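Local atomic coordinates of sensor protein (Rhodopseudomonas palustris, PDB entry 2OOL), a protein that binds a biliverdin chromophore in this chromophore-binding part of a bacteriophytochrome photoreceptor, whose full-length form probably acts as a light-regulated histidine kinase. Residues R222-I227 / V261-S266; S241-D246 / I255-S260. All blocks are in the same frame, centred on the assembly; numbering follows the deposited sequence.

Contact 1. Residues R222-I227 / V261-S266; sequences RALYTI and VLRSVS. With LBV (3-[2-[(Z)-[3-(2-carboxyethyl)-5-[(Z)-(4-ethenyl-3-methyl-5-oxidanylidene-pyrrol-2-ylidene)methyl]-4-methyl-pyrrol-1-ium -2-ylidene]methyl]-5-[(Z)-[(3E)-3-ethylidene-4-methyl-5-oxidanylidene-pyrrolidin-2-ylidene]methyl]-4-methyl-1H-pyrrol-3- yl]propanoic acid), chain C.
In the biliverdin pocket of the GAF domain, Leu-224 and Arg-263 meet beside the B-ring propionate of LBV, an example of two segments distant in sequence that converge on one ligand carboxylate. The CD2 methyl of Leu-224 lies over one face of the Arg-263 guanidinium, offset toward its rim and 3.7 Å from NH1. Arg-263 NH1 gives LBV O2B a bond of 2.8 Å, and Arg-263 NH2 gives LBV O1B one that is nearly straight at 174°. The Arg-263 chain runs extended through chi2 and then bends at chi3 (61°), which turns the guanidinium toward the ligand. From helix 219-227, Tyr-225 donates its OH to LBV O2B at 2.7 Å, the oxygen lying at the ring edge. LBV O1B takes its second bond from Ser-266 N, at 3.0 Å, so each carboxylate oxygen has two donors. A leucine in place of Arg-263 would probably leave the propionate charge without its mate and Leu-224 CD2 without a flat partner. Ser-266 is also the N-cap of helix 267-276, and a tyrosine, an arginine and a helix start closing round this carboxylate are characteristic of the bacteriophytochrome chromophore pocket.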
loop_
_atom_site.group_PDB
_atom_site.type_symbol
_atom_site.label_atom_id
_atom_site.label_comp_id
_atom_site.label_asym_id
_atom_site.label_seq_id
_atom_site.Cartn_x
_atom_site.Cartn_y
_atom_site.Cartn_z
ATOM N N ARG A 222 -27.027 9.161 -4.609
ATOM C CA ARG A 222 -25.956 9.514 -5.548
ATOM C C ARG A 222 -25.267 10.811 -5.216
ATOM O O ARG A 222 -24.049 10.884 -5.337
ATOM C CB ARG A 222 -26.491 9.614 -6.935
ATOM C CG ARG A 222 -26.678 8.327 -7.551
ATOM C CD ARG A 222 -26.944 8.469 -8.993
ATOM N NE ARG A 222 -28.368 8.326 -9.261
ATOM C CZ ARG A 222 -29.178 9.286 -9.617
ATOM N NH1 ARG A 222 -28.741 10.546 -9.754
ATOM N NH2 ARG A 222 -30.444 8.974 -9.831
ATOM N N ALA A 223 -26.035 11.843 -4.848
ATOM C CA ALA A 223 -25.462 13.110 -4.288
ATOM C C ALA A 223 -24.547 12.837 -3.054
ATOM O O ALA A 223 -23.395 13.306 -2.990
ATOM C CB ALA A 223 -26.621 14.166 -3.927
ATOM N N LEU A 224 -25.029 12.072 -2.084
ATOM C CA LEU A 224 -24.179 11.703 -0.929
ATOM C C LEU A 224 -22.937 10.946 -1.372
ATOM O O LEU A 224 -21.829 11.277 -0.970
ATOM C CB LEU A 224 -24.950 10.860 0.084
ATOM C CG LEU A 224 -24.193 10.466 1.391
ATOM C CD1 LEU A 224 -23.718 11.663 2.176
ATOM C CD2 LEU A 224 -25.090 9.664 2.296
ATOM N N TYR A 225 -23.111 9.946 -2.228
ATOM C CA TYR A 225 -21.968 9.149 -2.654
ATOM C C TYR A 225 -20.957 9.908 -3.483
ATOM O O TYR A 225 -19.854 9.449 -3.627
ATOM C CB TYR A 225 -22.410 7.918 -3.371
ATOM C CG TYR A 225 -23.346 7.052 -2.596
ATOM C CD1 TYR A 225 -23.449 7.127 -1.195
ATOM C CD2 TYR A 225 -24.142 6.142 -3.252
ATOM C CE1 TYR A 225 -24.327 6.328 -0.511
ATOM C CE2 TYR A 225 -24.995 5.324 -2.565
ATOM C CZ TYR A 225 -25.084 5.423 -1.196
ATOM O OH TYR A 225 -25.954 4.592 -0.532
ATOM N N THR A 226 -21.317 11.106 -3.973
ATOM C CA THR A 226 -20.411 11.926 -4.743
ATOM C C THR A 226 -19.471 12.607 -3.777
ATOM O O THR A 226 -18.306 12.852 -4.105
ATOM C CB THR A 226 -21.164 12.993 -5.590
ATOM O OG1 THR A 226 -22.038 12.340 -6.500
ATOM C CG2 THR A 226 -20.207 13.862 -6.363
ATOM N N ILE A 227 -19.959 12.931 -2.588
ATOM C CA ILE A 227 -19.115 13.650 -1.616
ATOM C C ILE A 227 -18.533 12.752 -0.522
ATOM O O ILE A 227 -17.577 13.136 0.102
ATOM C CB ILE A 227 -19.834 14.853 -0.971
ATOM C CG1 ILE A 227 -21.092 14.405 -0.214
ATOM C CG2 ILE A 227 -20.180 15.857 -2.054
ATOM C CD1 ILE A 227 -21.721 15.502 0.611
ATOM N N VAL A 261 -19.091 6.876 9.305
ATOM C CA VAL A 261 -18.904 5.518 8.793
ATOM C C VAL A 261 -19.935 4.549 9.315
ATOM O O VAL A 261 -20.171 3.511 8.668
ATOM C CB VAL A 261 -17.429 4.978 9.011
ATOM C CG1 VAL A 261 -16.441 5.788 8.145
ATOM C CG2 VAL A 261 -16.995 5.042 10.458
ATOM N N LEU A 262 -20.606 4.857 10.433
ATOM C CA LEU A 262 -21.608 3.933 11.021
ATOM C C LEU A 262 -23.065 4.312 10.785
ATOM O O LEU A 262 -23.937 3.630 11.272
ATOM C CB LEU A 262 -21.409 3.821 12.558
ATOM C CG LEU A 262 -20.020 3.416 13.088
ATOM C CD1 LEU A 262 -19.885 3.567 14.603
ATOM C CD2 LEU A 262 -19.721 2.019 12.677
ATOM N N ARG A 263 -23.333 5.387 10.045
ATOM C CA ARG A 263 -24.687 5.862 9.764
ATOM C C ARG A 263 -25.556 4.686 9.407
ATOM O O ARG A 263 -25.187 3.862 8.587
ATOM C CB ARG A 263 -24.659 6.842 8.591
ATOM C CG ARG A 263 -26.021 7.341 8.077
ATOM C CD ARG A 263 -25.892 8.299 6.867
ATOM N NE ARG A 263 -25.251 7.667 5.696
ATOM C CZ ARG A 263 -25.855 6.841 4.847
ATOM N NH1 ARG A 263 -25.151 6.253 3.851
ATOM N NH2 ARG A 263 -27.142 6.600 4.978
ATOM N N SER A 264 -26.730 4.605 10.006
ATOM C CA SER A 264 -27.675 3.559 9.601
ATOM C C SER A 264 -28.204 3.905 8.218
ATOM O O SER A 264 -28.457 5.082 7.941
ATOM C CB SER A 264 -28.832 3.576 10.589
ATOM O OG SER A 264 -29.598 2.445 10.429
ATOM N N VAL A 265 -28.431 2.886 7.384
ATOM C CA VAL A 265 -28.776 3.070 6.002
ATOM C C VAL A 265 -30.256 2.787 5.743
ATOM O O VAL A 265 -30.928 2.238 6.587
ATOM C CB VAL A 265 -27.897 2.174 5.074
ATOM C CG1 VAL A 265 -26.437 2.536 5.254
ATOM C CG2 VAL A 265 -28.135 0.756 5.366
ATOM N N SER A 266 -30.766 3.221 4.598
ATOM C CA SER A 266 -32.186 3.085 4.300
ATOM C C SER A 266 -32.639 1.623 4.414
ATOM O O SER A 266 -32.045 0.761 3.781
ATOM C CB SER A 266 -32.462 3.499 2.842
ATOM O OG SER A 266 -33.708 3.014 2.385
HETATM C C1A LBV C . -34.309 0.355 -4.590
HETATM C C1B LBV C . -31.770 3.010 -2.089
HETATM O O1B LBV C . -28.630 4.905 3.245
HETATM C C1C LBV C . -27.582 1.497 -2.968
HETATM O O1C LBV C . -23.005 -0.474 -1.483
HETATM C C1D LBV C . -26.859 -1.803 -6.289
HETATM C C2A LBV C . -35.601 1.134 -4.590
HETATM C C2B LBV C . -31.318 3.917 -1.120
HETATM O O2B LBV C . -26.803 4.935 2.016
HETATM C C2C LBV C . -26.200 1.220 -3.030
HETATM O O2C LBV C . -24.851 -1.538 -0.888
HETATM C C2D LBV C . -27.041 -2.208 -7.628
HETATM C C3A LBV C . -35.139 2.306 -3.705
HETATM C C3B LBV C . -29.940 3.761 -0.989
HETATM C C3C LBV C . -26.019 0.341 -4.085
HETATM C C3D LBV C . -26.141 -3.229 -7.845
HETATM C C4A LBV C . -33.780 2.115 -3.334
HETATM C C4B LBV C . -29.541 2.770 -1.935
HETATM C C4C LBV C . -27.279 0.056 -4.640
HETATM C C4D LBV C . -25.446 -3.426 -6.644
HETATM C CAA LBV C . -35.913 3.423 -3.318
HETATM C CAB LBV C . -29.045 4.534 -0.007
HETATM C CAC LBV C . -25.019 1.720 -2.165
HETATM C CAD LBV C . -26.019 -3.919 -9.027
HETATM C CBA LBV C . -37.383 3.776 -3.726
HETATM C CBB LBV C . -28.678 3.707 1.208
HETATM C CBC LBV C . -24.886 0.866 -0.864
HETATM C CBD LBV C . -25.090 -4.934 -9.226
HETATM C CGB LBV C . -27.969 4.601 2.244
HETATM C CGC LBV C . -24.180 -0.511 -1.088
HETATM C CHB LBV C . -33.113 3.023 -2.490
HETATM C CHC LBV C . -28.171 2.377 -2.032
HETATM C CHD LBV C . -27.593 -0.769 -5.722
HETATM C CMA LBV C . -36.683 0.289 -3.898
HETATM C CMB LBV C . -32.192 4.896 -0.305
HETATM C CMC LBV C . -24.621 -0.178 -4.487
HETATM C CMD LBV C . -28.014 -1.653 -8.691
HETATM N N_A LBV C . -33.345 0.970 -3.874
HETATM O O_A LBV C . -34.143 -0.712 -5.174
HETATM N N_B LBV C . -30.673 2.381 -2.545
HETATM N N_C LBV C . -28.162 0.765 -3.934
HETATM N N_D LBV C . -25.923 -2.563 -5.748
HETATM O O_D LBV C . -24.546 -4.247 -6.398
#

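Contact 2. Residues S241-D246 / I255-S260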
loop_
_atom_site.group_PDB
_atom_site.type_symbol
_atom_site.label_atom_id
_atom_site.label_comp_id
_atom_site.label_asym_id
_atom_site.label_seq_id
_atom_site.Cartn_x
_atom_site.Cartn_y
_atom_site.Cartn_z
ATOM N N SER A 241 -29.079 1.249 16.151
ATOM C CA SER A 241 -28.921 1.726 17.526
ATOM C C SER A 241 -29.046 3.238 17.523
ATOM O O SER A 241 -28.211 3.933 16.938
ATOM C CB SER A 241 -27.556 1.283 18.079
ATOM O OG SER A 241 -27.271 1.815 19.370
ATOM N N PRO A 242 -30.105 3.764 18.159
ATOM C CA PRO A 242 -30.350 5.185 18.092
ATOM C C PRO A 242 -29.357 6.037 18.838
ATOM O O PRO A 242 -28.704 5.571 19.756
ATOM C CB PRO A 242 -31.746 5.307 18.692
ATOM C CG PRO A 242 -31.842 4.180 19.583
ATOM C CD PRO A 242 -31.172 3.085 18.898
ATOM N N LEU A 243 -29.236 7.289 18.398
ATOM C CA LEU A 243 -28.414 8.288 19.041
ATOM C C LEU A 243 -29.188 8.856 20.197
ATOM O O LEU A 243 -30.385 9.083 20.093
ATOM C CB LEU A 243 -28.043 9.416 18.091
ATOM C CG LEU A 243 -27.217 8.981 16.885
ATOM C CD1 LEU A 243 -26.772 10.177 16.055
ATOM C CD2 LEU A 243 -26.063 8.066 17.233
ATOM N N VAL A 244 -28.492 9.115 21.290
ATOM C CA VAL A 244 -29.112 9.632 22.513
ATOM C C VAL A 244 -28.332 10.841 22.962
ATOM O O VAL A 244 -27.230 10.687 23.436
ATOM C CB VAL A 244 -29.055 8.609 23.631
ATOM C CG1 VAL A 244 -29.807 9.140 24.895
ATOM C CG2 VAL A 244 -29.650 7.344 23.179
ATOM N N PRO A 245 -28.873 12.060 22.765
ATOM C CA PRO A 245 -30.032 12.401 21.948
ATOM C C PRO A 245 -29.603 12.637 20.502
ATOM O O PRO A 245 -28.402 12.794 20.207
ATOM C CB PRO A 245 -30.521 13.693 22.576
ATOM C CG PRO A 245 -29.282 14.369 23.064
ATOM C CD PRO A 245 -28.280 13.256 23.388
ATOM N N ASP A 246 -30.587 12.675 19.606
ATOM C CA ASP A 246 -30.351 12.911 18.188
ATOM C C ASP A 246 -30.484 14.410 17.983
ATOM O O ASP A 246 -31.450 14.871 17.357
ATOM C CB ASP A 246 -31.372 12.091 17.358
ATOM C CG ASP A 246 -31.248 12.307 15.852
ATOM O OD1 ASP A 246 -30.154 12.744 15.382
ATOM O OD2 ASP A 246 -32.273 12.025 15.140
ATOM N N ILE A 255 -28.667 15.040 14.146
ATOM C CA ILE A 255 -27.271 14.963 13.803
ATOM C C ILE A 255 -27.131 14.450 12.354
ATOM O O ILE A 255 -27.613 13.373 12.013
ATOM C CB ILE A 255 -26.471 14.071 14.837
ATOM C CG1 ILE A 255 -26.474 14.766 16.214
ATOM C CG2 ILE A 255 -25.052 13.895 14.383
ATOM C CD1 ILE A 255 -26.056 13.898 17.415
ATOM N N ASP A 256 -26.458 15.255 11.547
ATOM C CA ASP A 256 -26.163 14.964 10.173
ATOM C C ASP A 256 -25.051 13.926 10.118
ATOM O O ASP A 256 -23.892 14.218 10.409
ATOM C CB ASP A 256 -25.750 16.268 9.450
ATOM C CG ASP A 256 -25.585 16.083 7.973
ATOM O OD1 ASP A 256 -25.316 14.954 7.506
ATOM O OD2 ASP A 256 -25.778 17.069 7.246
ATOM N N LEU A 257 -25.413 12.707 9.744
ATOM C CA LEU A 257 -24.458 11.611 9.671
ATOM C C LEU A 257 -23.878 11.434 8.281
ATOM O O LEU A 257 -23.239 10.429 7.983
ATOM C CB LEU A 257 -25.121 10.367 10.207
ATOM C CG LEU A 257 -25.553 10.473 11.676
ATOM C CD1 LEU A 257 -26.365 9.291 12.086
ATOM C CD2 LEU A 257 -24.326 10.551 12.543
ATOM N N SER A 258 -24.025 12.435 7.417
ATOM C CA SER A 258 -23.463 12.315 6.051
ATOM C C SER A 258 -22.058 11.698 5.987
ATOM O O SER A 258 -21.800 10.817 5.142
ATOM C CB SER A 258 -23.421 13.666 5.355
ATOM O OG SER A 258 -24.710 14.187 5.134
ATOM N N PHE A 259 -21.139 12.171 6.840
ATOM C CA PHE A 259 -19.736 11.741 6.834
ATOM C C PHE A 259 -19.392 10.684 7.900
ATOM O O PHE A 259 -18.232 10.383 8.134
ATOM C CB PHE A 259 -18.822 12.947 6.883
ATOM C CG PHE A 259 -18.880 13.757 5.648
ATOM C CD1 PHE A 259 -18.166 13.356 4.518
ATOM C CD2 PHE A 259 -19.736 14.831 5.546
ATOM C CE1 PHE A 259 -18.261 14.071 3.344
ATOM C CE2 PHE A 259 -19.831 15.575 4.360
ATOM C CZ PHE A 259 -19.099 15.172 3.249
ATOM N N SER A 260 -20.400 10.039 8.467
ATOM C CA SER A 260 -20.182 9.055 9.488
ATOM C C SER A 260 -20.123 7.638 8.921
ATOM O O SER A 260 -21.001 7.226 8.173
ATOM C CB SER A 260 -21.289 9.150 10.560
ATOM O OG SER A 260 -21.816 7.807 10.730
HETATM O O HOH W 1 -29.606 11.958 12.579
#
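The flat group at the meeting of Asp-246 and Ile-255 is the Asp-246 carboxylate. Its OD1 is met on the syn side by Ile-255 N, which stands 31° out of the carboxylate plane; the bond is 3.0 Å from N to OD1 and almost straight. The CB of Ile-255 comes to 4.0 Å from Asp-246 OD1. With CG anti to the backbone N (chi1 178°), the Asp-246 side chain reaches past that of Ile-255, the two running in opposite directions. A water also gives a hydrogen to Asp-246 OD1, its oxygen 3.0 Å away; its approach to Ile-255 O is doubtfully short, and a bridge to that carbonyl remains uncertain.

A second carboxylate shapes the 255-260 segment from within. Asp-256 OD1 offers its syn lone pair to Ser-258 OG and is met nearly along its C-O axis by Ser-258 N at 2.8 Å, an Asx turn that overlaps the start of the type I turn from Leu-257 to Ser-260.

On the apolar side, Leu-243 CD1 sits 4.0 Å from Ile-255 CD1 and 4.1 Å from Leu-257 CD1. Leu-243 comes to Ile-255 at a slant, but it meets Leu-257 tip to tip. Ile-255 CD1 also rests 3.8 Å from Pro-245 O, just after the cis peptide bond, and that carbonyl is bonded to Ser-57 OG. Leu-45 packs on Leu-243 and Leu-257, while Val-47 packs on Ile-255; strand 241-244 itself is part of the PAS-side sheet, between strands 38-39 and 55-59.

The chemistry thus divides the work: methyl groups fill the buried side, while a partly exposed aspartate ties the neck of the intervening loop by binding backbone rather than a side-chain charge.

The two contacts illustrate how one long excursion of a GAF domain can serve both a ligand and a neighbouring domain. Their centres lie about 12 Å apart, and 255-260 runs straight on into 261-266, so the chain passes from the PAS-side sheet to the biliverdin. They also touch in space: Arg-263 CD packs 3.6 Å from Leu-257 O, and Leu-224 CD1 is 3.6 Å from Ser-258 O. Only contact 1 handles the chromophore; in contact 2 the side chain of Leu-257 is about 10 Å from the bound LBV. Glu-132 bridges the junction, binding Ser-260 as well as Val-261 and Leu-262. Such a GAF excursion is consistent with the knot that ties the PAS and GAF domains of phytochromes together.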